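Local coordinates for ALBA-Domain Protein (Trypanosoma brucei, PDB 7DL8) that probably binds RNA through its Alba domain, a small alpha/beta fold, at residues A[12-17]-A[30-35]; A[24-29]-A[56-61]. All coordinates share one frame; numbering follows the deposited sequence.

From the N terminus, strand 13-16 runs out into a turn and helix 22-34 folds back against it, so contact 1 (12-17 with 30-35) closes a loop of 12 residues, most of them helical. Contact 2 (24-29 with 56-61) starts inside that loop and ends well beyond it, after strand 39-45 and most of helix 49-61; the two contacts therefore cross along the chain. Helix 22-34 serves both: contact 1 fastens its C-terminal end to an outermost strand of this chain's sheet, contact 2 its N-terminal half to the second helix. Their centres lie about 9 Å apart, and Phe25, in the helical segment of contact 2, packs on Val14 and Val16.

Contact 1. Residues A[12-17]-A[30-35]; sequences NSVRVG and KHLLHD
Leu32 meets strand 13-16 with one methyl: its CD1 lies 3.8 Å from CG2 of Val14, and the two side chains approach at a slant. CG of Leu32 stands anti to its carbonyl carbon (chi1 -74°), and the leucine CA-CB bond already aims at the strand, so the branch end carries CD1 out to it. On the strand side Val14 is turned with CG1 anti to the backbone N (chi1 -180°), which sets CG2 beside that nitrogen and facing the leucine. The same CD1 comes within 4.2 Å of CA of Asn12, a backbone contact, while the Asn12 amide leads away from the helix. No hydrogen bond crosses between the segments, and the buried surface is small, 97 Å² in all, with Leu32 supplying the helix's whole share. Val14 and Leu32 are both buried and both also touch Val40. That third residue belongs to strand 39-45, which pairs in parallel with 13-16 through backbone bonds from Val14 to Tyr41 and Ser43. The contact thus lies within a beta-alpha-beta unit, with helix 22-34 covering one face of both strands as it connects them.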
ATOM      1  N   ASN A  12     -25.352  -5.581  -0.412  1.00 48.21           N
ATOM      2  CA  ASN A  12     -24.798  -4.726  -1.454  1.00 52.30           C
ATOM      3  C   ASN A  12     -23.637  -3.872  -0.960  1.00 51.66           C
ATOM      4  O   ASN A  12     -23.407  -2.776  -1.488  1.00 55.35           O
ATOM      5  CB  ASN A  12     -25.894  -3.839  -2.048  1.00 45.81           C
ATOM      6  CG  ASN A  12     -26.538  -2.939  -1.014  1.00 44.45           C
ATOM      7  OD1 ASN A  12     -26.369  -3.136   0.190  1.00 53.88           O
ATOM      8  ND2 ASN A  12     -27.276  -1.939  -1.479  1.00 45.98           N
ATOM      9  N   SER A  13     -22.898  -4.346   0.040  1.00 45.85           N
ATOM     10  CA  SER A  13     -21.733  -3.643   0.559  1.00 47.99           C
ATOM     11  C   SER A  13     -20.537  -4.576   0.456  1.00 48.55           C
ATOM     12  O   SER A  13     -20.517  -5.638   1.086  1.00 55.69           O
ATOM     13  CB  SER A  13     -21.955  -3.194   2.005  1.00 51.03           C
ATOM     14  OG  SER A  13     -20.723  -2.985   2.672  1.00 55.18           O
ATOM     15  N   VAL A  14     -19.543  -4.173  -0.330  1.00 45.90           N
ATOM     16  CA  VAL A  14     -18.330  -4.949  -0.555  1.00 48.03           C
ATOM     17  C   VAL A  14     -17.197  -4.271   0.199  1.00 51.19           C
ATOM     18  O   VAL A  14     -16.873  -3.107  -0.065  1.00 54.34           O
ATOM     19  CB  VAL A  14     -18.006  -5.072  -2.053  1.00 45.39           C
ATOM     20  CG1 VAL A  14     -16.737  -5.888  -2.258  1.00 38.19           C
ATOM     21  CG2 VAL A  14     -19.176  -5.692  -2.798  1.00 40.92           C
ATOM     22  N   ARG A  15     -16.591  -4.998   1.134  1.00 46.82           N
ATOM     23  CA  ARG A  15     -15.493  -4.481   1.941  1.00 41.61           C
ATOM     24  C   ARG A  15     -14.184  -4.953   1.322  1.00 46.20           C
ATOM     25  O   ARG A  15     -13.884  -6.153   1.325  1.00 46.43           O
ATOM     26  CB  ARG A  15     -15.622  -4.947   3.391  1.00 39.06           C
ATOM     27  CG  ARG A  15     -14.334  -4.841   4.203  1.00 36.54           C
ATOM     28  CD  ARG A  15     -13.943  -3.393   4.438  1.00 38.26           C
ATOM     29  NE  ARG A  15     -14.493  -2.879   5.689  1.00 57.93           N
ATOM     30  CZ  ARG A  15     -15.474  -1.988   5.758  1.00 61.06           C
ATOM     31  NH1 ARG A  15     -15.917  -1.572   6.936  1.00 60.61           N
ATOM     32  NH2 ARG A  15     -16.016  -1.515   4.646  1.00 67.96           N
ATOM     33  N   VAL A  16     -13.415  -4.014   0.781  1.00 46.64           N
ATOM     34  CA  VAL A  16     -12.134  -4.340   0.166  1.00 46.90           C
ATOM     35  C   VAL A  16     -11.093  -4.473   1.267  1.00 50.41           C
ATOM     36  O   VAL A  16     -10.947  -3.584   2.115  1.00 58.33           O
ATOM     37  CB  VAL A  16     -11.734  -3.274  -0.865  1.00 41.79           C
ATOM     38  CG1 VAL A  16     -10.370  -3.598  -1.454  1.00 37.77           C
ATOM     39  CG2 VAL A  16     -12.782  -3.184  -1.961  1.00 38.84           C
ATOM     40  N   GLY A  17     -10.368  -5.582   1.253  1.00 52.18           N
ATOM     41  CA  GLY A  17      -9.442  -5.892   2.315  1.00 51.19           C
ATOM     42  C   GLY A  17      -8.453  -6.945   1.877  1.00 54.09           C
ATOM     43  O   GLY A  17      -8.350  -7.277   0.694  1.00 58.12           O
ATOM     44  N   LYS A  30     -19.772  -6.629  -9.820  1.00 41.44           N
ATOM     45  CA  LYS A  30     -20.485  -6.857 -11.072  1.00 42.94           C
ATOM     46  C   LYS A  30     -21.638  -7.833 -10.880  1.00 39.26           C
ATOM     47  O   LYS A  30     -22.738  -7.620 -11.403  1.00 39.62           O
ATOM     48  CB  LYS A  30     -19.519  -7.374 -12.140  1.00 47.08           C
ATOM     49  CG  LYS A  30     -18.671  -6.295 -12.789  1.00 42.34           C
ATOM     50  CD  LYS A  30     -17.934  -6.828 -14.008  1.00 45.97           C
ATOM     51  CE  LYS A  30     -16.696  -7.612 -13.612  1.00 49.50           C
ATOM     52  NZ  LYS A  30     -15.811  -7.874 -14.782  1.00 46.99           N
ATOM     53  N   HIS A  31     -21.402  -8.914 -10.132  1.00 39.54           N
ATOM     54  CA  HIS A  31     -22.446  -9.909  -9.909  1.00 38.36           C
ATOM     55  C   HIS A  31     -23.601  -9.328  -9.102  1.00 44.50           C
ATOM     56  O   HIS A  31     -24.768  -9.636  -9.371  1.00 47.71           O
ATOM     57  CB  HIS A  31     -21.860 -11.133  -9.208  1.00 44.02           C
ATOM     58  CG  HIS A  31     -22.891 -12.083  -8.684  1.00 49.46           C
ATOM     59  ND1 HIS A  31     -23.623 -12.915  -9.504  1.00 50.79           N
ATOM     60  CD2 HIS A  31     -23.311 -12.336  -7.422  1.00 49.59           C
ATOM     61  CE1 HIS A  31     -24.449 -13.638  -8.771  1.00 49.73           C
ATOM     62  NE2 HIS A  31     -24.279 -13.306  -7.503  1.00 52.04           N
ATOM     63  N   LEU A  32     -23.296  -8.490  -8.108  1.00 42.65           N
ATOM     64  CA  LEU A  32     -24.354  -7.917  -7.282  1.00 42.99           C
ATOM     65  C   LEU A  32     -25.209  -6.940  -8.079  1.00 46.09           C
ATOM     66  O   LEU A  32     -26.436  -6.915  -7.928  1.00 49.54           O
ATOM     67  CB  LEU A  32     -23.752  -7.224  -6.060  1.00 45.57           C
ATOM     68  CG  LEU A  32     -23.210  -8.125  -4.948  1.00 47.40           C
ATOM     69  CD1 LEU A  32     -22.479  -7.301  -3.899  1.00 46.70           C
ATOM     70  CD2 LEU A  32     -24.332  -8.932  -4.315  1.00 47.14           C
ATOM     71  N   LEU A  33     -24.585  -6.150  -8.956  1.00 45.57           N
ATOM     72  CA  LEU A  33     -25.358  -5.233  -9.788  1.00 42.31           C
ATOM     73  C   LEU A  33     -26.220  -5.995 -10.785  1.00 48.35           C
ATOM     74  O   LEU A  33     -27.378  -5.631 -11.019  1.00 49.78           O
ATOM     75  CB  LEU A  33     -24.424  -4.269 -10.519  1.00 38.19           C
ATOM     76  CG  LEU A  33     -23.688  -3.226  -9.676  1.00 43.79           C
ATOM     77  CD1 LEU A  33     -22.676  -2.471 -10.524  1.00 39.89           C
ATOM     78  CD2 LEU A  33     -24.678  -2.267  -9.033  1.00 42.42           C
ATOM     79  N   HIS A  34     -25.687  -7.080 -11.349  1.00 45.34           N
ATOM     80  CA  HIS A  34     -26.446  -7.868 -12.312  1.00 51.54           C
ATOM     81  C   HIS A  34     -27.602  -8.605 -11.649  1.00 52.73           C
ATOM     82  O   HIS A  34     -28.622  -8.867 -12.299  1.00 48.47           O
ATOM     83  CB  HIS A  34     -25.514  -8.852 -13.018  1.00 48.98           C
ATOM     84  CG  HIS A  34     -26.216  -9.815 -13.922  1.00 54.69           C
ATOM     85  ND1 HIS A  34     -26.867  -9.419 -15.073  1.00 55.71           N
ATOM     86  CD2 HIS A  34     -26.360 -11.159 -13.855  1.00 53.65           C
ATOM     87  CE1 HIS A  34     -27.386 -10.475 -15.668  1.00 53.37           C
ATOM     88  NE2 HIS A  34     -27.093 -11.546 -14.950  1.00 54.97           N
ATOM     89  N   ASP A  35     -27.469  -8.944 -10.368  1.00 49.23           N
ATOM     90  CA  ASP A  35     -28.490  -9.695  -9.640  1.00 52.17           C
ATOM     91  C   ASP A  35     -29.419  -8.786  -8.838  1.00 61.80           C
ATOM     92  O   ASP A  35     -29.770  -9.095  -7.696  1.00 73.22           O
ATOM     93  CB  ASP A  35     -27.831 -10.730  -8.733  1.00 60.24           C
ATOM     94  CG  ASP A  35     -28.818 -11.752  -8.192  1.00 70.71           C
ATOM     95  OD1 ASP A  35     -29.916 -11.884  -8.771  1.00 72.26           O
ATOM     96  OD2 ASP A  35     -28.493 -12.421  -7.189  1.00 73.00           O
TER

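Contact 2. Residues A[24-29]-A[56-61]; sequences LFVDIT and VEMLKD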
ATOM      1  N   LEU A  24     -11.457 -10.207  -7.297  1.00 40.72           N
ATOM      2  CA  LEU A  24     -12.638 -10.806  -6.688  1.00 34.35           C
ATOM      3  C   LEU A  24     -13.676  -9.748  -6.333  1.00 43.78           C
ATOM      4  O   LEU A  24     -14.877  -9.960  -6.532  1.00 48.89           O
ATOM      5  CB  LEU A  24     -12.235 -11.607  -5.449  1.00 41.61           C
ATOM      6  CG  LEU A  24     -13.360 -12.158  -4.572  1.00 50.81           C
ATOM      7  CD1 LEU A  24     -14.257 -13.094  -5.368  1.00 38.58           C
ATOM      8  CD2 LEU A  24     -12.784 -12.867  -3.357  1.00 54.68           C
ATOM      9  N   PHE A  25     -13.235  -8.599  -5.810  1.00 42.07           N
ATOM     10  CA  PHE A  25     -14.182  -7.550  -5.447  1.00 45.21           C
ATOM     11  C   PHE A  25     -14.802  -6.898  -6.677  1.00 45.79           C
ATOM     12  O   PHE A  25     -15.953  -6.452  -6.624  1.00 43.43           O
ATOM     13  CB  PHE A  25     -13.499  -6.488  -4.583  1.00 44.23           C
ATOM     14  CG  PHE A  25     -12.911  -7.023  -3.310  1.00 35.25           C
ATOM     15  CD1 PHE A  25     -13.657  -7.837  -2.474  1.00 35.80           C
ATOM     16  CD2 PHE A  25     -11.615  -6.702  -2.942  1.00 36.39           C
ATOM     17  CE1 PHE A  25     -13.118  -8.331  -1.300  1.00 33.29           C
ATOM     18  CE2 PHE A  25     -11.069  -7.192  -1.771  1.00 41.44           C
ATOM     19  CZ  PHE A  25     -11.823  -8.007  -0.948  1.00 39.71           C
ATOM     20  N   VAL A  26     -14.061  -6.833  -7.786  1.00 44.95           N
ATOM     21  CA  VAL A  26     -14.640  -6.360  -9.039  1.00 42.98           C
ATOM     22  C   VAL A  26     -15.727  -7.315  -9.519  1.00 43.43           C
ATOM     23  O   VAL A  26     -16.808  -6.890  -9.945  1.00 44.09           O
ATOM     24  CB  VAL A  26     -13.537  -6.173 -10.100  1.00 44.61           C
ATOM     25  CG1 VAL A  26     -14.137  -6.110 -11.495  1.00 40.50           C
ATOM     26  CG2 VAL A  26     -12.729  -4.917  -9.810  1.00 39.94           C
ATOM     27  N   ASP A  27     -15.463  -8.622  -9.443  1.00 44.37           N
ATOM     28  CA  ASP A  27     -16.451  -9.605  -9.878  1.00 38.15           C
ATOM     29  C   ASP A  27     -17.673  -9.607  -8.971  1.00 37.42           C
ATOM     30  O   ASP A  27     -18.809  -9.693  -9.452  1.00 40.49           O
ATOM     31  CB  ASP A  27     -15.816 -10.993  -9.938  1.00 44.73           C
ATOM     32  CG  ASP A  27     -14.759 -11.103 -11.018  1.00 55.50           C
ATOM     33  OD1 ASP A  27     -14.719 -10.221 -11.902  1.00 57.12           O
ATOM     34  OD2 ASP A  27     -13.972 -12.071 -10.985  1.00 59.91           O
ATOM     35  N   ILE A  28     -17.460  -9.533  -7.654  1.00 39.23           N
ATOM     36  CA  ILE A  28     -18.582  -9.494  -6.718  1.00 35.97           C
ATOM     37  C   ILE A  28     -19.458  -8.278  -6.994  1.00 43.22           C
ATOM     38  O   ILE A  28     -20.691  -8.373  -7.024  1.00 45.53           O
ATOM     39  CB  ILE A  28     -18.071  -9.506  -5.266  1.00 45.21           C
ATOM     40  CG1 ILE A  28     -17.528 -10.887  -4.899  1.00 45.73           C
ATOM     41  CG2 ILE A  28     -19.179  -9.106  -4.304  1.00 39.75           C
ATOM     42  CD1 ILE A  28     -16.750 -10.908  -3.602  1.00 36.30           C
ATOM     43  N   THR A  29     -18.832  -7.116  -7.198  1.00 42.24           N
ATOM     44  CA  THR A  29     -19.593  -5.906  -7.492  1.00 41.47           C
ATOM     45  C   THR A  29     -20.390  -6.056  -8.782  1.00 41.47           C
ATOM     46  O   THR A  29     -21.560  -5.662  -8.848  1.00 41.46           O
ATOM     47  CB  THR A  29     -18.653  -4.702  -7.582  1.00 43.76           C
ATOM     48  OG1 THR A  29     -17.855  -4.623  -6.393  1.00 37.43           O
ATOM     49  CG2 THR A  29     -19.447  -3.413  -7.743  1.00 39.77           C
ATOM     50  N   VAL A  56     -12.593   0.307  -7.993  1.00 45.53           N
ATOM     51  CA  VAL A  56     -13.579   1.126  -8.689  1.00 45.45           C
ATOM     52  C   VAL A  56     -13.034   1.595 -10.033  1.00 47.17           C
ATOM     53  O   VAL A  56     -13.763   1.638 -11.033  1.00 42.19           O
ATOM     54  CB  VAL A  56     -14.004   2.310  -7.802  1.00 42.82           C
ATOM     55  CG1 VAL A  56     -14.827   3.315  -8.597  1.00 38.60           C
ATOM     56  CG2 VAL A  56     -14.780   1.813  -6.591  1.00 45.88           C
ATOM     57  N   GLU A  57     -11.745   1.943 -10.085  1.00 41.50           N
ATOM     58  CA  GLU A  57     -11.146   2.358 -11.349  1.00 42.63           C
ATOM     59  C   GLU A  57     -11.134   1.220 -12.362  1.00 48.23           C
ATOM     60  O   GLU A  57     -11.299   1.458 -13.564  1.00 45.55           O
ATOM     61  CB  GLU A  57      -9.729   2.882 -11.116  1.00 44.54           C
ATOM     62  CG  GLU A  57      -9.666   4.267 -10.481  1.00 51.59           C
ATOM     63  CD  GLU A  57     -10.536   5.286 -11.194  1.00 58.31           C
ATOM     64  OE1 GLU A  57     -10.444   5.387 -12.436  1.00 61.52           O
ATOM     65  OE2 GLU A  57     -11.310   5.990 -10.512  1.00 58.67           O
ATOM     66  N   MET A  58     -10.946  -0.018 -11.900  1.00 47.72           N
ATOM     67  CA  MET A  58     -11.031  -1.161 -12.803  1.00 46.83           C
ATOM     68  C   MET A  58     -12.435  -1.304 -13.376  1.00 43.76           C
ATOM     69  O   MET A  58     -12.601  -1.574 -14.572  1.00 49.84           O
ATOM     70  CB  MET A  58     -10.621  -2.438 -12.072  1.00 55.31           C
ATOM     71  CG  MET A  58      -9.121  -2.625 -11.944  1.00 66.43           C
ATOM     72  SD  MET A  58      -8.694  -4.225 -11.235  1.00 76.23           S
ATOM     73  CE  MET A  58      -9.281  -5.325 -12.521  1.00 65.13           C
ATOM     74  N   LEU A  59     -13.457  -1.128 -12.537  1.00 47.30           N
ATOM     75  CA  LEU A  59     -14.830  -1.159 -13.029  1.00 45.93           C
ATOM     76  C   LEU A  59     -15.097  -0.012 -13.995  1.00 46.82           C
ATOM     77  O   LEU A  59     -15.882  -0.163 -14.936  1.00 44.29           O
ATOM     78  CB  LEU A  59     -15.815  -1.114 -11.858  1.00 47.21           C
ATOM     79  CG  LEU A  59     -15.849  -2.340 -10.947  1.00 47.17           C
ATOM     80  CD1 LEU A  59     -16.142  -1.928  -9.515  1.00 51.72           C
ATOM     81  CD2 LEU A  59     -16.878  -3.337 -11.447  1.00 45.27           C
ATOM     82  N   LYS A  60     -14.458   1.141 -13.772  1.00 48.27           N
ATOM     83  CA  LYS A  60     -14.619   2.274 -14.677  1.00 49.98           C
ATOM     84  C   LYS A  60     -13.919   2.035 -16.012  1.00 51.99           C
ATOM     85  O   LYS A  60     -14.418   2.473 -17.054  1.00 55.75           O
ATOM     86  CB  LYS A  60     -14.111   3.553 -14.009  1.00 50.97           C
ATOM     87  CG  LYS A  60     -15.078   4.095 -12.959  1.00 51.38           C
ATOM     88  CD  LYS A  60     -14.451   5.147 -12.064  1.00 55.07           C
ATOM     89  CE  LYS A  60     -14.144   6.429 -12.821  1.00 56.31           C
ATOM     90  NZ  LYS A  60     -13.394   7.382 -11.960  1.00 55.08           N
ATOM     91  N   ASP A  61     -12.765   1.364 -16.000  1.00 44.93           N
ATOM     92  CA  ASP A  61     -12.078   1.031 -17.252  1.00 51.84           C
ATOM     93  C   ASP A  61     -12.909   0.085 -18.104  1.00 50.79           C
ATOM     94  O   ASP A  61     -12.920   0.186 -19.335  1.00 53.93           O
ATOM     95  CB  ASP A  61     -10.725   0.386 -16.975  1.00 68.20           C
ATOM     96  CG  ASP A  61      -9.624   1.385 -16.720  1.00 86.71           C
ATOM     97  OD1 ASP A  61      -9.847   2.597 -16.887  1.00 96.51           O
ATOM     98  OD2 ASP A  61      -8.495   0.938 -16.377  1.00 93.00           O
TER
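Val26 and Leu59 form the close part of this helix pair, with CG1 of the valine 3.9 Å from CD2 of the leucine as the two side chains lie antiparallel alongside one another. The same CD2 also lies 3.9 Å from the backbone O of Val26, so the leucine branch rests against main chain as well as side chain. Its other methyl, CD1, reaches CG2 of Thr29 at 4.0 Å. With OG1 of Thr29 beside the backbone N (chi1 -53°), CG2 is left anti to that nitrogen and faces Leu59, while the hydroxyl folds back to its own helix, where OG1 donates to Phe25 O at 2.6 Å. Phe25 O also accepts from Thr29 N, one donor on each side of the carbonyl plane. The axes of the two six-residue segments pass 9.7 Å apart at a crossing angle of -59°, and no hydrogen bond joins the segments. Both helices belong to the Alba fold, a four-stranded mixed sheet with helices 22-34 and 49-61 packed on each other and on the sheet: Thr29 touches Val14, Leu59 touches Val65 of strand 65-76, and Val26 touches Val55. Met58, partly exposed and also touched by Arg74 of the second subunit, is the looser edge. Its nearest atom to Val26 is CB, 4.0 Å from CG2, with SD a little farther off, and the two side chains run roughly perpendicular. Farther round helix 49-61, on the face turned to that subunit, Glu57 OE2 receives Lys60 NZ on its syn lone pair, at 2.9 Å, in a salt bridge, and Asp61 OD2 forms a salt bridge with Arg74 of the second subunit.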